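Local coordinates for protein serine proteinase inhibitor 1 (Myxoma virus, PDB 6BJ5) that inhibits serine-type endopeptidases as a poxviral serpin and is important in virulence, at residues T163-F168 with T174-M179. Residues are numbered along the deposited sequence; the frame is centred on the assembly and turned at random.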
loop_
_atom_site.group_PDB
_atom_site.type_symbol
_atom_site.label_atom_id
_atom_site.label_comp_id
_atom_site.label_asym_id
_atom_site.label_seq_id
_atom_site.Cartn_x
_atom_site.Cartn_y
_atom_site.Cartn_z
ATOM N N THR A 163 10.231 -23.729 -11.749
ATOM C CA THR A 163 10.653 -22.344 -11.879
ATOM C C THR A 163 12.011 -22.291 -12.583
ATOM O O THR A 163 12.931 -23.037 -12.236
ATOM C CB THR A 163 10.730 -21.709 -10.490
ATOM O OG1 THR A 163 9.454 -21.813 -9.833
ATOM C CG2 THR A 163 11.137 -20.261 -10.592
ATOM N N THR A 164 12.141 -21.431 -13.589
ATOM C CA THR A 164 13.364 -21.395 -14.372
ATOM C C THR A 164 13.807 -19.956 -14.592
ATOM O O THR A 164 13.005 -19.024 -14.549
ATOM C CB THR A 164 13.179 -22.043 -15.741
ATOM O OG1 THR A 164 12.416 -21.153 -16.575
ATOM C CG2 THR A 164 12.444 -23.383 -15.602
ATOM N N ASP A 165 15.098 -19.790 -14.850
ATOM C CA ASP A 165 15.613 -18.492 -15.266
ATOM C C ASP A 165 15.065 -18.166 -16.646
ATOM O O ASP A 165 15.182 -18.973 -17.566
ATOM C CB ASP A 165 17.145 -18.500 -15.307
ATOM C CG ASP A 165 17.770 -18.674 -13.931
ATOM O OD1 ASP A 165 17.066 -18.468 -12.917
ATOM O OD2 ASP A 165 18.971 -19.011 -13.864
ATOM N N GLN A 166 14.471 -16.987 -16.801
ATOM C CA GLN A 166 13.901 -16.579 -18.073
ATOM C C GLN A 166 14.174 -15.074 -18.267
ATOM O O GLN A 166 14.482 -14.383 -17.308
ATOM C CB GLN A 166 12.392 -16.851 -18.157
ATOM C CG GLN A 166 11.996 -18.324 -18.062
ATOM C CD GLN A 166 12.287 -19.114 -19.328
ATOM O OE1 GLN A 166 12.232 -18.584 -20.432
ATOM N NE2 GLN A 166 12.629 -20.384 -19.163
ATOM N N PRO A 167 14.148 -14.624 -19.522
ATOM C CA PRO A 167 14.354 -13.179 -19.768
ATOM C C PRO A 167 13.125 -12.324 -19.431
ATOM O O PRO A 167 11.973 -12.772 -19.495
ATOM C CB PRO A 167 14.671 -13.129 -21.277
ATOM C CG PRO A 167 14.041 -14.346 -21.848
ATOM C CD PRO A 167 14.145 -15.410 -20.767
ATOM N N PHE A 168 13.400 -11.058 -19.088
ATOM C CA PHE A 168 12.397 -10.039 -18.774
ATOM C C PHE A 168 12.771 -8.786 -19.550
ATOM O O PHE A 168 13.846 -8.218 -19.322
ATOM C CB PHE A 168 12.378 -9.746 -17.264
ATOM C CG PHE A 168 11.229 -8.884 -16.801
ATOM C CD1 PHE A 168 10.070 -9.464 -16.301
ATOM C CD2 PHE A 168 11.335 -7.491 -16.799
ATOM C CE1 PHE A 168 9.014 -8.677 -15.842
ATOM C CE2 PHE A 168 10.286 -6.695 -16.357
ATOM C CZ PHE A 168 9.119 -7.290 -15.872
ATOM N N THR A 174 17.409 -6.092 -20.887
ATOM C CA THR A 174 16.859 -7.412 -20.615
ATOM C C THR A 174 17.452 -7.959 -19.327
ATOM O O THR A 174 18.626 -7.724 -19.022
ATOM C CB THR A 174 17.104 -8.354 -21.803
ATOM O OG1 THR A 174 16.491 -7.782 -22.968
ATOM C CG2 THR A 174 16.458 -9.731 -21.567
ATOM N N TYR A 175 16.623 -8.646 -18.541
ATOM C CA TYR A 175 17.052 -9.129 -17.238
ATOM C C TYR A 175 16.811 -10.620 -17.171
ATOM O O TYR A 175 16.037 -11.177 -17.948
ATOM C CB TYR A 175 16.300 -8.447 -16.075
ATOM C CG TYR A 175 16.483 -6.955 -16.033
ATOM C CD1 TYR A 175 17.425 -6.365 -15.190
ATOM C CD2 TYR A 175 15.710 -6.126 -16.834
ATOM C CE1 TYR A 175 17.583 -4.988 -15.158
ATOM C CE2 TYR A 175 15.866 -4.748 -16.806
ATOM C CZ TYR A 175 16.796 -4.187 -15.974
ATOM O OH TYR A 175 16.930 -2.817 -15.953
ATOM N N LYS A 176 17.452 -11.256 -16.203
ATOM C CA LYS A 176 17.257 -12.675 -15.966
ATOM C C LYS A 176 16.507 -12.768 -14.657
ATOM O O LYS A 176 17.019 -12.350 -13.609
ATOM C CB LYS A 176 18.576 -13.437 -15.870
ATOM C CG LYS A 176 18.375 -14.870 -15.477
ATOM C CD LYS A 176 19.680 -15.609 -15.321
ATOM C CE LYS A 176 20.281 -15.295 -13.976
ATOM N NZ LYS A 176 21.488 -16.120 -13.710
ATOM N N VAL A 177 15.278 -13.259 -14.720
ATOM C CA VAL A 177 14.479 -13.323 -13.516
ATOM C C VAL A 177 14.156 -14.783 -13.272
ATOM O O VAL A 177 14.226 -15.636 -14.162
ATOM C CB VAL A 177 13.189 -12.492 -13.579
ATOM C CG1 VAL A 177 13.502 -11.038 -13.936
ATOM C CG2 VAL A 177 12.239 -13.112 -14.529
ATOM N N ARG A 178 13.798 -15.042 -12.034
ATOM C CA ARG A 178 13.379 -16.337 -11.544
ATOM C C ARG A 178 11.893 -16.456 -11.862
ATOM O O ARG A 178 11.048 -15.900 -11.155
ATOM C CB ARG A 178 13.646 -16.331 -10.048
ATOM C CG ARG A 178 13.900 -17.589 -9.378
ATOM C CD ARG A 178 15.207 -18.183 -9.741
ATOM N NE ARG A 178 14.995 -19.600 -9.556
ATOM C CZ ARG A 178 15.186 -20.501 -10.497
ATOM N NH1 ARG A 178 15.639 -20.122 -11.691
ATOM N NH2 ARG A 178 14.921 -21.771 -10.231
ATOM N N MET A 179 11.579 -17.134 -12.958
ATOM C CA MET A 179 10.194 -17.220 -13.386
ATOM C C MET A 179 9.431 -18.482 -13.030
ATOM O O MET A 179 9.846 -19.600 -13.336
ATOM C CB MET A 179 10.100 -16.979 -14.898
ATOM C CG MET A 179 8.686 -17.049 -15.451
ATOM S SD MET A 179 8.619 -16.758 -17.229
ATOM C CE MET A 179 9.304 -15.106 -17.329
#
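Asp-165 reaches across to Arg-178 in a non-hydrogen-bonded antiparallel pair, its OD1 forming a salt bridge with Arg-178 NH1. At 2.5 Å this pair is unusually short, and the detailed geometry of its weak hydrogen bond is therefore doubtful. OD1 lies at the edge of the guanidinium, but the carboxylate plane stands 83° from it, so this is not a bidentate, coplanar pair. A turn at chi2 (70°) folds the arginine back over the neighbouring strand, where Thr-163 CG2 lies over one face of the guanidinium, displaced toward its rim. The other carboxylate oxygen, Asp-165 OD2, makes a long salt bridge of 3.8 Å to Lys-176 NZ, and the lysine's CG and CD lie against Asp-165 CB. One acid thus joins two bases of the opposing strand.

On the opposite face, Met-179 crosses Gln-166 at about a right angle; its chain is extended up to SD, and the bend at chi3 (-60°) swings CE to 3.6 Å from Gln-166 CB. The glutamine bends away at chi2 and gives NE2 to Thr-164 OG1 of its own strand at 2.7 Å, in the plane of its amide. Farther along this face, Val-177 CG1 touches Phe-168 CB at 3.7 Å.

Between the two faces, Thr-164 with Met-179, Gln-166 with Val-177 and Phe-168 with Tyr-175 each exchange two backbone hydrogen bonds; Val-177 N to Gln-166 O is nearly straight. Strand 243-258 continues the sheet beyond 174-179, with Arg-178 bonded to Lys-250 through the backbone, and a strand of the other chain pairs antiparallel with Thr-174 to Lys-176; Thr-163 OG1 is hydrogen-bonded to Glu-303. Cross-strand ion pairing on one face and largely apolar packing, with one glutamine-threonine link, on the other accompany the regular ladder of an antiparallel beta hairpin, the outer one of what corresponds to serpin sheet C.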